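Local coordinates for protein blood group a-and b-cleaving endo-beta-galactosidase (Streptococcus pneumoniae, PDB 2YGL) that probably binds blood group A and B glycans through two tandem carbohydrate-binding modules and so helps target the attached endo-beta-galactosidase that cleaves these antigens, at residues A[105-110]-A[149-154]; A[225-230]-A[238-243]; A[248-253]-A[331-336]; A[260-265]-A[348-353]. All coordinates share one frame; numbering follows the deposited sequence.

Contact 1 of 4, residues A[105-110]-A[149-154]; sequences RIEIEI and KSFAGE. With CA (calcium ion), chain C.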
loop_
_atom_site.group_PDB
_atom_site.type_symbol
_atom_site.label_atom_id
_atom_site.label_comp_id
_atom_site.label_asym_id
_atom_site.label_seq_id
_atom_site.Cartn_x
_atom_site.Cartn_y
_atom_site.Cartn_z
ATOM N N ARG A 105 8.601 -33.528 -0.600
ATOM C CA ARG A 105 8.180 -32.313 0.087
ATOM C C ARG A 105 8.220 -31.081 -0.819
ATOM O O ARG A 105 9.106 -30.945 -1.663
ATOM C CB ARG A 105 9.091 -32.085 1.296
ATOM C CG ARG A 105 8.528 -31.183 2.369
ATOM C CD ARG A 105 9.325 -31.315 3.663
ATOM N NE ARG A 105 10.658 -30.718 3.595
ATOM C CZ ARG A 105 11.790 -31.404 3.436
ATOM N NH1 ARG A 105 11.773 -32.725 3.320
ATOM N NH2 ARG A 105 12.947 -30.764 3.402
ATOM N N ILE A 106 7.247 -30.192 -0.633
ATOM C CA ILE A 106 7.275 -28.862 -1.237
ATOM C C ILE A 106 7.148 -27.822 -0.126
ATOM O O ILE A 106 6.259 -27.920 0.726
ATOM C CB ILE A 106 6.152 -28.663 -2.296
ATOM C CG1 ILE A 106 6.324 -29.648 -3.461
ATOM C CG2 ILE A 106 6.149 -27.219 -2.819
ATOM C CD1 ILE A 106 5.120 -29.741 -4.396
ATOM N N GLU A 107 8.042 -26.837 -0.136
ATOM C CA GLU A 107 8.028 -25.777 0.867
ATOM C C GLU A 107 8.015 -24.386 0.247
ATOM O O GLU A 107 8.503 -24.182 -0.866
ATOM C CB GLU A 107 9.241 -25.891 1.794
ATOM C CG GLU A 107 9.233 -27.092 2.723
ATOM C CD GLU A 107 10.534 -27.243 3.498
ATOM O OE1 GLU A 107 11.522 -26.543 3.177
ATOM O OE2 GLU A 107 10.568 -28.070 4.434
ATOM N N ILE A 108 7.441 -23.438 0.985
ATOM C CA ILE A 108 7.567 -22.021 0.671
ATOM C C ILE A 108 8.300 -21.353 1.828
ATOM O O ILE A 108 7.939 -21.532 2.995
ATOM C CB ILE A 108 6.195 -21.340 0.411
ATOM C CG1 ILE A 108 5.415 -22.067 -0.701
ATOM C CG2 ILE A 108 6.372 -19.849 0.085
ATOM C CD1 ILE A 108 6.088 -22.076 -2.082
ATOM N N GLU A 109 9.343 -20.602 1.488
ATOM C CA GLU A 109 10.216 -19.974 2.466
ATOM C C GLU A 109 10.283 -18.472 2.215
ATOM O O GLU A 109 10.410 -18.035 1.068
ATOM C CB GLU A 109 11.613 -20.593 2.367
ATOM C CG GLU A 109 12.612 -20.141 3.419
ATOM C CD GLU A 109 13.923 -20.907 3.334
ATOM O OE1 GLU A 109 13.911 -22.142 3.520
ATOM O OE2 GLU A 109 14.967 -20.273 3.079
ATOM N N ILE A 110 10.178 -17.690 3.288
ATOM C CA ILE A 110 10.365 -16.239 3.217
ATOM C C ILE A 110 11.446 -15.814 4.207
ATOM O O ILE A 110 11.307 -16.024 5.417
ATOM C CB ILE A 110 9.053 -15.453 3.489
ATOM C CG1 ILE A 110 7.986 -15.792 2.443
ATOM C CG2 ILE A 110 9.326 -13.943 3.508
ATOM C CD1 ILE A 110 6.583 -15.313 2.796
ATOM N N LYS A 149 10.486 -24.058 -3.009
ATOM C CA LYS A 149 11.374 -25.199 -2.790
ATOM C C LYS A 149 10.663 -26.527 -3.032
ATOM O O LYS A 149 9.540 -26.726 -2.571
ATOM C CB LYS A 149 11.932 -25.173 -1.364
ATOM C CG LYS A 149 12.724 -23.916 -1.013
ATOM C CD LYS A 149 12.928 -23.777 0.496
ATOM C CE LYS A 149 14.035 -24.683 1.018
ATOM N NZ LYS A 149 14.124 -24.638 2.506
ATOM N N SER A 150 11.321 -27.431 -3.754
ATOM C CA SER A 150 10.772 -28.767 -3.991
ATOM C C SER A 150 11.816 -29.858 -3.775
ATOM O O SER A 150 12.931 -29.782 -4.299
ATOM C CB SER A 150 10.129 -28.878 -5.380
ATOM O OG SER A 150 11.023 -28.491 -6.403
ATOM N N PHE A 151 11.436 -30.866 -2.993
ATOM C CA PHE A 151 12.347 -31.934 -2.588
ATOM C C PHE A 151 12.032 -33.243 -3.318
ATOM O O PHE A 151 10.954 -33.820 -3.150
ATOM C CB PHE A 151 12.310 -32.121 -1.064
ATOM C CG PHE A 151 12.902 -30.966 -0.290
ATOM C CD1 PHE A 151 12.132 -29.848 0.028
ATOM C CD2 PHE A 151 14.233 -30.999 0.126
ATOM C CE1 PHE A 151 12.676 -28.777 0.743
ATOM C CE2 PHE A 151 14.787 -29.933 0.845
ATOM C CZ PHE A 151 14.006 -28.820 1.151
ATOM N N ALA A 152 12.989 -33.694 -4.129
ATOM C CA ALA A 152 12.816 -34.854 -5.008
ATOM C C ALA A 152 12.870 -36.196 -4.289
ATOM O O ALA A 152 12.278 -37.170 -4.751
ATOM C CB ALA A 152 13.850 -34.825 -6.129
ATOM N N GLY A 153 13.593 -36.253 -3.175
ATOM C CA GLY A 153 13.790 -37.514 -2.466
ATOM C C GLY A 153 14.841 -38.378 -3.132
ATOM O O GLY A 153 15.888 -37.876 -3.547
ATOM N N GLU A 154 14.558 -39.675 -3.246
ATOM C CA GLU A 154 15.531 -40.649 -3.759
ATOM C C GLU A 154 15.981 -40.375 -5.193
ATOM O O GLU A 154 17.172 -40.454 -5.496
ATOM C CB GLU A 154 14.991 -42.079 -3.639
ATOM C CG GLU A 154 14.911 -42.599 -2.212
ATOM C CD GLU A 154 14.538 -44.067 -2.146
ATOM O OE1 GLU A 154 15.285 -44.905 -2.703
ATOM O OE2 GLU A 154 13.498 -44.387 -1.529
HETATM CA CA CA C . 11.457 -38.181 -6.629
HETATM O O HOH W 1 11.977 -40.092 -5.538
HETATM O O HOH W 2 11.063 -39.655 -8.471
#

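Contact 2 of 4, residues A[225-230]-A[238-243]; sequences NNKIKL and EFNKGL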
loop_
_atom_site.group_PDB
_atom_site.type_symbol
_atom_site.label_atom_id
_atom_site.label_comp_id
_atom_site.label_asym_id
_atom_site.label_seq_id
_atom_site.Cartn_x
_atom_site.Cartn_y
_atom_site.Cartn_z
ATOM N N ASN A 225 -4.396 36.042 -5.694
ATOM C CA ASN A 225 -4.610 34.610 -5.873
ATOM C C ASN A 225 -3.342 33.794 -5.613
ATOM O O ASN A 225 -3.221 32.663 -6.083
ATOM C CB ASN A 225 -5.180 34.315 -7.267
ATOM C CG ASN A 225 -6.513 35.006 -7.517
ATOM O OD1 ASN A 225 -7.283 35.258 -6.591
ATOM N ND2 ASN A 225 -6.790 35.309 -8.779
ATOM N N ASN A 226 -2.407 34.378 -4.857
ATOM C CA ASN A 226 -1.169 33.703 -4.453
ATOM C C ASN A 226 -1.454 32.306 -3.928
ATOM O O ASN A 226 -2.393 32.111 -3.159
ATOM C CB ASN A 226 -0.455 34.484 -3.347
ATOM C CG ASN A 226 -0.100 35.901 -3.749
ATOM O OD1 ASN A 226 -0.191 36.281 -4.918
ATOM N ND2 ASN A 226 0.320 36.695 -2.769
ATOM N N LYS A 227 -0.639 31.342 -4.340
ATOM C CA LYS A 227 -0.787 29.974 -3.862
ATOM C C LYS A 227 -0.314 29.836 -2.417
ATOM O O LYS A 227 0.584 30.559 -1.973
ATOM C CB LYS A 227 -0.045 28.994 -4.775
ATOM C CG LYS A 227 -0.725 28.800 -6.126
ATOM C CD LYS A 227 0.047 27.840 -7.015
ATOM C CE LYS A 227 -0.703 27.607 -8.319
ATOM N NZ LYS A 227 0.039 26.691 -9.223
ATOM N N ILE A 228 -0.948 28.920 -1.690
ATOM C CA ILE A 228 -0.517 28.538 -0.348
ATOM C C ILE A 228 0.940 28.070 -0.397
ATOM O O ILE A 228 1.327 27.323 -1.297
ATOM C CB ILE A 228 -1.449 27.443 0.236
ATOM C CG1 ILE A 228 -2.767 28.071 0.703
ATOM C CG2 ILE A 228 -0.770 26.670 1.373
ATOM C CD1 ILE A 228 -3.917 27.092 0.833
ATOM N N LYS A 229 1.743 28.537 0.554
ATOM C CA LYS A 229 3.164 28.208 0.593
ATOM C C LYS A 229 3.582 27.834 2.011
ATOM O O LYS A 229 3.273 28.546 2.967
ATOM C CB LYS A 229 4.000 29.384 0.070
ATOM C CG LYS A 229 5.422 29.019 -0.350
ATOM C CD LYS A 229 6.252 30.258 -0.716
ATOM C CE LYS A 229 5.834 30.856 -2.057
ATOM N NZ LYS A 229 6.570 32.120 -2.369
ATOM N N LEU A 230 4.286 26.712 2.130
ATOM C CA LEU A 230 4.705 26.177 3.420
ATOM C C LEU A 230 6.173 25.755 3.424
ATOM O O LEU A 230 6.780 25.589 2.366
ATOM C CB LEU A 230 3.826 24.977 3.795
ATOM C CG LEU A 230 2.414 25.280 4.302
ATOM C CD1 LEU A 230 1.556 24.023 4.309
ATOM C CD2 LEU A 230 2.491 25.889 5.689
ATOM N N GLU A 238 5.079 25.492 -2.695
ATOM C CA GLU A 238 3.735 25.975 -3.006
ATOM C C GLU A 238 2.751 24.827 -3.193
ATOM O O GLU A 238 3.112 23.765 -3.701
ATOM C CB GLU A 238 3.741 26.835 -4.267
ATOM C CG GLU A 238 4.350 28.211 -4.086
ATOM C CD GLU A 238 4.160 29.089 -5.303
ATOM O OE1 GLU A 238 4.531 28.654 -6.415
ATOM O OE2 GLU A 238 3.643 30.215 -5.147
ATOM N N PHE A 239 1.506 25.056 -2.785
ATOM C CA PHE A 239 0.435 24.086 -2.973
ATOM C C PHE A 239 -0.612 24.628 -3.939
ATOM O O PHE A 239 -1.048 25.772 -3.816
ATOM C CB PHE A 239 -0.209 23.719 -1.631
ATOM C CG PHE A 239 0.611 22.769 -0.806
ATOM C CD1 PHE A 239 1.629 23.237 0.019
ATOM C CD2 PHE A 239 0.368 21.402 -0.858
ATOM C CE1 PHE A 239 2.394 22.355 0.782
ATOM C CE2 PHE A 239 1.123 20.514 -0.100
ATOM C CZ PHE A 239 2.139 20.991 0.722
ATOM N N ASN A 240 -0.997 23.801 -4.909
ATOM C CA ASN A 240 -2.036 24.154 -5.872
ATOM C C ASN A 240 -3.398 24.300 -5.205
ATOM O O ASN A 240 -4.193 25.161 -5.580
ATOM C CB ASN A 240 -2.129 23.103 -6.985
ATOM C CG ASN A 240 -0.883 23.045 -7.860
ATOM O OD1 ASN A 240 -0.195 24.049 -8.066
ATOM N ND2 ASN A 240 -0.598 21.862 -8.396
ATOM N N LYS A 241 -3.661 23.447 -4.219
ATOM C CA LYS A 241 -4.963 23.402 -3.561
ATOM C C LYS A 241 -4.825 23.486 -2.045
ATOM O O LYS A 241 -3.800 23.094 -1.487
ATOM C CB LYS A 241 -5.717 22.115 -3.936
ATOM C CG LYS A 241 -5.878 21.852 -5.437
ATOM C CD LYS A 241 -6.896 22.785 -6.088
ATOM C CE LYS A 241 -8.326 22.396 -5.755
ATOM N NZ LYS A 241 -9.272 23.406 -6.286
ATOM N N GLY A 242 -5.868 23.988 -1.387
ATOM C CA GLY A 242 -5.904 24.028 0.070
ATOM C C GLY A 242 -6.840 25.065 0.660
ATOM O O GLY A 242 -7.636 25.671 -0.051
ATOM N N LEU A 243 -6.733 25.262 1.971
ATOM C CA LEU A 243 -7.600 26.188 2.702
ATOM C C LEU A 243 -6.768 27.182 3.507
ATOM O O LEU A 243 -5.756 26.812 4.104
ATOM C CB LEU A 243 -8.543 25.419 3.637
ATOM C CG LEU A 243 -9.556 24.454 3.010
ATOM C CD1 LEU A 243 -10.148 23.516 4.060
ATOM C CD2 LEU A 243 -10.657 25.205 2.268
HETATM O O HOH W 3 2.540 31.894 -3.197
HETATM O O HOH W 4 1.378 32.034 -6.431
HETATM O O HOH W 5 -3.073 27.139 -2.871
#

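Contact 3 of 4, residues A[248-253]-A[331-336]; sequences SNPSSI and KSYSGK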
loop_
_atom_site.group_PDB
_atom_site.type_symbol
_atom_site.label_atom_id
_atom_site.label_comp_id
_atom_site.label_asym_id
_atom_site.label_seq_id
_atom_site.Cartn_x
_atom_site.Cartn_y
_atom_site.Cartn_z
ATOM N N SER A 248 -8.155 30.952 15.879
ATOM C CA SER A 248 -8.870 31.668 16.930
ATOM C C SER A 248 -8.909 30.850 18.225
ATOM O O SER A 248 -7.897 30.274 18.620
ATOM C CB SER A 248 -10.273 32.060 16.456
ATOM O OG SER A 248 -10.793 33.111 17.250
ATOM N N ASN A 249 -10.073 30.781 18.869
ATOM C CA ASN A 249 -10.178 30.170 20.201
ATOM C C ASN A 249 -11.218 29.043 20.390
ATOM O O ASN A 249 -11.831 28.955 21.454
ATOM C CB ASN A 249 -10.409 31.271 21.244
ATOM C CG ASN A 249 -11.666 32.084 20.966
ATOM O OD1 ASN A 249 -12.337 31.891 19.947
ATOM N ND2 ASN A 249 -11.987 33.003 21.871
ATOM N N PRO A 250 -11.408 28.164 19.384
ATOM C CA PRO A 250 -10.765 28.082 18.078
ATOM C C PRO A 250 -11.596 28.732 16.976
ATOM O O PRO A 250 -12.721 29.177 17.219
ATOM C CB PRO A 250 -10.711 26.577 17.834
ATOM C CG PRO A 250 -11.991 26.075 18.456
ATOM C CD PRO A 250 -12.328 27.026 19.595
ATOM N N SER A 251 -11.026 28.796 15.778
ATOM C CA SER A 251 -11.819 29.016 14.583
ATOM C C SER A 251 -12.070 27.633 13.991
ATOM O O SER A 251 -11.245 26.731 14.149
ATOM C CB SER A 251 -11.082 29.910 13.593
ATOM O OG SER A 251 -9.904 29.284 13.124
ATOM N N SER A 252 -13.201 27.465 13.316
ATOM C CA SER A 252 -13.604 26.142 12.846
ATOM C C SER A 252 -14.201 26.166 11.445
ATOM O O SER A 252 -14.997 27.043 11.113
ATOM C CB SER A 252 -14.595 25.518 13.832
ATOM O OG SER A 252 -14.926 24.193 13.455
ATOM N N ILE A 253 -13.788 25.202 10.625
ATOM C CA ILE A 253 -14.407 24.959 9.326
ATOM C C ILE A 253 -15.149 23.628 9.435
ATOM O O ILE A 253 -14.553 22.607 9.799
ATOM C CB ILE A 253 -13.372 24.912 8.171
ATOM C CG1 ILE A 253 -12.386 26.084 8.267
ATOM C CG2 ILE A 253 -14.083 24.908 6.814
ATOM C CD1 ILE A 253 -11.110 25.895 7.450
ATOM N N LYS A 331 -10.299 22.486 13.390
ATOM C CA LYS A 331 -10.219 23.518 14.431
ATOM C C LYS A 331 -8.805 24.057 14.616
ATOM O O LYS A 331 -7.859 23.291 14.814
ATOM C CB LYS A 331 -10.777 22.992 15.758
ATOM C CG LYS A 331 -12.215 22.498 15.677
ATOM C CD LYS A 331 -12.786 22.231 17.056
ATOM C CE LYS A 331 -14.233 21.777 16.965
ATOM N NZ LYS A 331 -14.808 21.511 18.311
ATOM N N SER A 332 -8.681 25.381 14.555
ATOM C CA SER A 332 -7.390 26.060 14.629
ATOM C C SER A 332 -7.317 26.970 15.848
ATOM O O SER A 332 -8.146 27.868 16.016
ATOM C CB SER A 332 -7.136 26.871 13.354
ATOM O OG SER A 332 -7.276 26.061 12.204
ATOM N N TYR A 333 -6.311 26.730 16.686
ATOM C CA TYR A 333 -6.156 27.441 17.949
ATOM C C TYR A 333 -4.970 28.398 17.915
ATOM O O TYR A 333 -3.823 27.992 17.706
ATOM C CB TYR A 333 -6.001 26.453 19.107
ATOM C CG TYR A 333 -7.216 25.589 19.368
ATOM C CD1 TYR A 333 -7.485 24.467 18.579
ATOM C CD2 TYR A 333 -8.087 25.878 20.421
ATOM C CE1 TYR A 333 -8.594 23.662 18.823
ATOM C CE2 TYR A 333 -9.199 25.079 20.676
ATOM C CZ TYR A 333 -9.446 23.971 19.870
ATOM O OH TYR A 333 -10.542 23.178 20.113
ATOM N N SER A 334 -5.270 29.676 18.128
ATOM C CA SER A 334 -4.282 30.746 18.082
ATOM C C SER A 334 -3.314 30.705 19.265
ATOM O O SER A 334 -3.683 30.295 20.369
ATOM C CB SER A 334 -5.001 32.096 18.038
ATOM O OG SER A 334 -4.083 33.163 17.914
ATOM N N GLY A 335 -2.075 31.128 19.020
ATOM C CA GLY A 335 -1.064 31.275 20.074
ATOM C C GLY A 335 -1.318 32.490 20.952
ATOM O O GLY A 335 -0.836 32.560 22.083
ATOM N N LYS A 336 -2.056 33.458 20.405
ATOM C CA LYS A 336 -2.605 34.610 21.144
ATOM C C LYS A 336 -1.625 35.734 21.516
ATOM O O LYS A 336 -2.052 36.813 21.933
ATOM C CB LYS A 336 -3.397 34.149 22.378
ATOM C CG LYS A 336 -4.675 33.397 22.037
ATOM C CD LYS A 336 -5.239 32.689 23.252
ATOM C CE LYS A 336 -6.436 31.832 22.872
ATOM N NZ LYS A 336 -6.920 31.029 24.028
HETATM O O HOH W 6 -9.780 26.028 11.190
#

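Contact 4 of 4, residues A[260-265]-A[348-353]; sequences ANVTRF and ALFMAN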
loop_
_atom_site.group_PDB
_atom_site.type_symbol
_atom_site.label_atom_id
_atom_site.label_comp_id
_atom_site.label_asym_id
_atom_site.label_seq_id
_atom_site.Cartn_x
_atom_site.Cartn_y
_atom_site.Cartn_z
ATOM N N ALA A 260 -21.836 10.947 2.225
ATOM C CA ALA A 260 -20.748 10.174 1.624
ATOM C C ALA A 260 -20.011 9.295 2.626
ATOM O O ALA A 260 -20.024 9.553 3.831
ATOM C CB ALA A 260 -19.768 11.093 0.904
ATOM N N ASN A 261 -19.358 8.263 2.104
ATOM C CA ASN A 261 -18.582 7.331 2.900
ATOM C C ASN A 261 -17.110 7.766 2.975
ATOM O O ASN A 261 -16.216 7.107 2.434
ATOM C CB ASN A 261 -18.732 5.918 2.320
ATOM C CG ASN A 261 -17.992 4.868 3.124
ATOM O OD1 ASN A 261 -17.859 4.976 4.345
ATOM N ND2 ASN A 261 -17.499 3.842 2.437
ATOM N N VAL A 262 -16.880 8.892 3.649
ATOM C CA VAL A 262 -15.541 9.467 3.802
ATOM C C VAL A 262 -14.720 8.623 4.774
ATOM O O VAL A 262 -15.157 8.357 5.891
ATOM C CB VAL A 262 -15.608 10.941 4.297
ATOM C CG1 VAL A 262 -14.208 11.525 4.469
ATOM C CG2 VAL A 262 -16.427 11.798 3.335
ATOM N N THR A 263 -13.529 8.216 4.346
ATOM C CA THR A 263 -12.700 7.312 5.144
ATOM C C THR A 263 -11.364 7.905 5.587
ATOM O O THR A 263 -10.703 7.348 6.464
ATOM C CB THR A 263 -12.409 6.002 4.382
ATOM O OG1 THR A 263 -11.790 6.314 3.128
ATOM C CG2 THR A 263 -13.696 5.214 4.138
ATOM N N ARG A 264 -10.967 9.026 4.991
ATOM C CA ARG A 264 -9.613 9.546 5.180
ATOM C C ARG A 264 -9.536 11.056 4.946
ATOM O O ARG A 264 -10.192 11.588 4.047
ATOM C CB ARG A 264 -8.665 8.818 4.222
ATOM C CG ARG A 264 -7.203 8.760 4.630
ATOM C CD ARG A 264 -6.431 7.926 3.614
ATOM N NE ARG A 264 -4.982 8.006 3.786
ATOM C CZ ARG A 264 -4.094 7.594 2.884
ATOM N NH1 ARG A 264 -4.497 7.070 1.731
ATOM N NH2 ARG A 264 -2.794 7.710 3.132
ATOM N N PHE A 265 -8.741 11.736 5.769
ATOM C CA PHE A 265 -8.446 13.156 5.579
ATOM C C PHE A 265 -6.937 13.364 5.465
ATOM O O PHE A 265 -6.180 12.924 6.335
ATOM C CB PHE A 265 -9.036 13.996 6.721
ATOM C CG PHE A 265 -8.561 15.429 6.736
ATOM C CD1 PHE A 265 -9.021 16.342 5.791
ATOM C CD2 PHE A 265 -7.656 15.862 7.702
ATOM C CE1 PHE A 265 -8.583 17.663 5.802
ATOM C CE2 PHE A 265 -7.212 17.180 7.722
ATOM C CZ PHE A 265 -7.678 18.084 6.771
ATOM N N ALA A 348 -5.319 19.874 1.125
ATOM C CA ALA A 348 -6.383 19.248 1.921
ATOM C C ALA A 348 -7.411 18.509 1.071
ATOM O O ALA A 348 -8.057 19.106 0.207
ATOM C CB ALA A 348 -7.070 20.282 2.803
ATOM N N LEU A 349 -7.554 17.210 1.326
ATOM C CA LEU A 349 -8.478 16.370 0.565
ATOM C C LEU A 349 -9.141 15.264 1.399
ATOM O O LEU A 349 -8.658 14.906 2.478
ATOM C CB LEU A 349 -7.787 15.792 -0.683
ATOM C CG LEU A 349 -6.611 14.817 -0.565
ATOM C CD1 LEU A 349 -7.094 13.394 -0.282
ATOM C CD2 LEU A 349 -5.792 14.841 -1.851
ATOM N N PHE A 350 -10.257 14.751 0.882
ATOM C CA PHE A 350 -10.967 13.612 1.458
ATOM C C PHE A 350 -10.831 12.383 0.561
ATOM O O PHE A 350 -10.765 12.506 -0.664
ATOM C CB PHE A 350 -12.462 13.927 1.606
ATOM C CG PHE A 350 -12.810 14.805 2.780
ATOM C CD1 PHE A 350 -12.223 14.611 4.028
ATOM C CD2 PHE A 350 -13.776 15.801 2.644
ATOM C CE1 PHE A 350 -12.567 15.418 5.111
ATOM C CE2 PHE A 350 -14.128 16.609 3.721
ATOM C CZ PHE A 350 -13.525 16.417 4.957
ATOM N N MET A 351 -10.798 11.201 1.176
ATOM C CA MET A 351 -10.867 9.935 0.445
ATOM C C MET A 351 -12.161 9.196 0.792
ATOM O O MET A 351 -12.639 9.270 1.925
ATOM C CB MET A 351 -9.669 9.035 0.773
ATOM C CG MET A 351 -8.288 9.616 0.454
ATOM S SD MET A 351 -7.891 9.692 -1.307
ATOM C CE MET A 351 -7.912 7.953 -1.757
ATOM N N ALA A 352 -12.722 8.490 -0.188
ATOM C CA ALA A 352 -13.885 7.631 0.037
ATOM C C ALA A 352 -13.562 6.180 -0.317
ATOM O O ALA A 352 -13.320 5.849 -1.481
ATOM C CB ALA A 352 -15.093 8.128 -0.753
ATOM N N ASN A 353 -13.557 5.323 0.697
ATOM C CA ASN A 353 -13.193 3.918 0.536
ATOM C C ASN A 353 -14.353 2.995 0.893
ATOM O O ASN A 353 -14.505 1.919 0.312
ATOM C CB ASN A 353 -11.966 3.599 1.397
ATOM C CG ASN A 353 -11.481 2.171 1.231
ATOM O OD1 ASN A 353 -11.448 1.402 2.195
ATOM N ND2 ASN A 353 -11.101 1.809 0.010
#

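Contact 1 of 4, residues A[105-110]-A[149-154]
The guanidinium of Arg105 lies flat over the ring of Phe151, a stacked cation-pi pair between two antiparallel strands. CZ of Arg105 stands 3.8 Å from the Phe151 ring centroid and only 10° off the ring normal, with the two planes 30° apart. NH2 of Arg105 lies over the ring centre, 3.2 Å from CZ of Phe151. CG of Arg105 is anti to the backbone N, and a bend at chi3 (71°) turns the guanidinium back over the ring. Its orientation is fixed from another side as well: NE of Arg105 donates, within the guanidinium plane, to OE2 of Glu107 at 2.8 Å and meets that oxygen from above the carboxylate plane. NZ of Lys149 bonds weakly to the other oxygen, OE1 of Glu107, and more closely, at 2.7 Å, to OE1 of Glu109, approached on the syn side but tilted out of the carboxylate plane. Two cations and two carboxylates alternate, Arg105-Glu107-Lys149-Glu109, on the face that also carries Phe151. These strands, 105-110 and 145-151, are neighbours in the five-stranded antiparallel sheet of the first NPCBM/NEW2 module, a beta-sandwich type of fold. Phe151 N donates to Arg105 O at 2.7 Å, whereas the return bond from Arg105 N is weak; Glu107 and Lys149 exchange two bonds of 2.9 Å, Glu107 N to Lys149 O and Lys149 N to Glu107 O. On the reverse face, Ile106 and Ser150 pack on Val161. Just past the strand, Ala152 O binds the calcium ion at 2.3 Å, alongside Val102, His155, Asp159 and two waters.

Contact 2 of 4, residues A[225-230]-A[238-243]
OE2 of Glu238 and the backbone of Lys227 are joined by two waters: one lies 2.8 Å from OE2 of Glu238 and also reaches Lys227 O, while the other accepts from Lys227 N and donates to the same carboxylate oxygen. A third water bridges Ile228 N and Phe239 O, 2.6 Å from the Phe239 oxygen. The direct backbone link is Phe239 N to Ile228 O, 2.7 Å long with an N-H...O angle of 164°. Further out, the extended chain of Lys227 runs alongside Asn240, and its NZ donates to OD1 of Asn240 at 2.9 Å, tilted 28° from the carbonyl plane. Lys229 crosses Glu238 with CE 3.6 Å from CG of Glu238, but their charged ends stay beyond salt-bridge distance. On the other face, CD1 of Leu230 comes to 4.0 Å from CE1 of Phe239. Ile228 reaches back to the next strand, its CD1 3.5 Å from Leu243 N, passing over Gly242, which has no side chain to obstruct it. The beta hairpin 228-232/235-239 packs on strand 343-352, where Val344 meets Ile228 and Leu230, while Pro179 and Asn183 of helix 179-184 touch Phe239.

Contact 3 of 4, residues A[248-253]-A[331-336]
Strands 251-256 and 327-334 are antiparallel neighbours in the five-stranded sheet of the second NPCBM/NEW2 module, and the contact spans the start of the first strand and the cis peptide bond between Asn249 and Pro250. Within the regular part, Ser251 and Ser332 form a hydrogen-bonded pair: Ser332 N donates to Ser251 O at 2.9 Å, and Ser251 N returns a bond to Ser332 O at 3.0 Å. Ser332 O also takes a second donor, Ser248 N at 3.1 Å, which comes from 41° above the carbonyl plane, so one oxygen ties both ends of the turn around Asn249 and Pro250. Ser248 O in turn accepts from Ser334 N, a bond of 2.7 Å that is almost straight at 177° and lies in the carbonyl plane. Pro250 sits over one face of Tyr333, its CB 3.5 Å from the ring centroid and 10° off the normal, a CH-pi contact. CG of Tyr333 is anti to its own carbonyl carbon, which turns one ring face to Pro250; its hydroxyl is hydrogen-bonded to Glu289 and its ring has a cation-pi partner in Lys287, both on strand 285-292. The extended chain of Lys331 follows the same flank, its CB 4.1 Å from CB of Pro250. On the other face of the sheet, OG of Ser251 turns to Val246 O, while OG of Ser332 holds a water that bonds weakly to Ser251 O. At the end of the strand, Ser334 OG accepts from Lys336 N at 3.2 Å, closing an ST turn.

Contact 4 of 4, residues A[260-265]-A[348-353]
Phe265 and Phe350 meet on the buried face of the two strands, CD1 of Phe265 3.7 Å from CE1 of Phe350. The rings meet obliquely, planes 58° apart and centroids 5.9 Å apart. CG of Phe265 is anti to the backbone N (chi1 169°), whereas Phe350 has its CG beside the backbone N; their first torsions differ, and the two side chains cross at a slant. CG1 of Val262 packs at 3.7 Å against CD1 of Phe350, and CB of Ala348 lies near Phe265. Leu192 touches both aromatic residues, while Leu330 and Ile328, both on strand 327-334, reach Phe265 and Phe350 respectively. The opposite face carries Arg264 and Met351, which lie side by side with their CB atoms 3.6 Å apart. The arginine goes on to a salt bridge with Asp318 and a hydrogen bond to Thr174, which Met351 also touches. Arg264 O accepts from Met351 N at 3.0 Å and lies at the edge of the Phe350 ring, in its plane. Met351 O receives Thr263 N at 2.8 Å along a nearly straight path (174°), with a weak second bond from OG1 of Thr263. Nearer the chain end, CB of Asn353 comes to 3.2 Å from OG1 of Thr263. Two consecutive residues, Thr263 and Arg264, thus face the single residue Met351, which defines a classic beta bulge where strands 262-271 and 343-352 pair in the curled antiparallel sheet of the second NPCBM/NEW2 module.

In the fold
Contact 1 comes first along the chain and belongs to one NPCBM/NEW2 module; contacts 2, 3 and 4 all belong to the other, on the opposite side of the chain's centre, with centres 57, 63 and 46 Å from that of contact 1. Contacts 1 and 3 occupy sheets with the same strand order, 1-2-5-3-4, consistent with two tandem carbohydrate-binding modules of like fold. Within the second module, contact 2 precedes the other two and touches contact 3 through Leu243 and Ile253. It shares a sheet with contact 4 through strands 242-244 and 343-352. Strands 251-256 and 262-271, consecutive in the chain, lie in different sheets, as do 327-334 and 343-352, and contacts 3 and 4 alternate in sequence, about 8 Å apart at their nearest atoms.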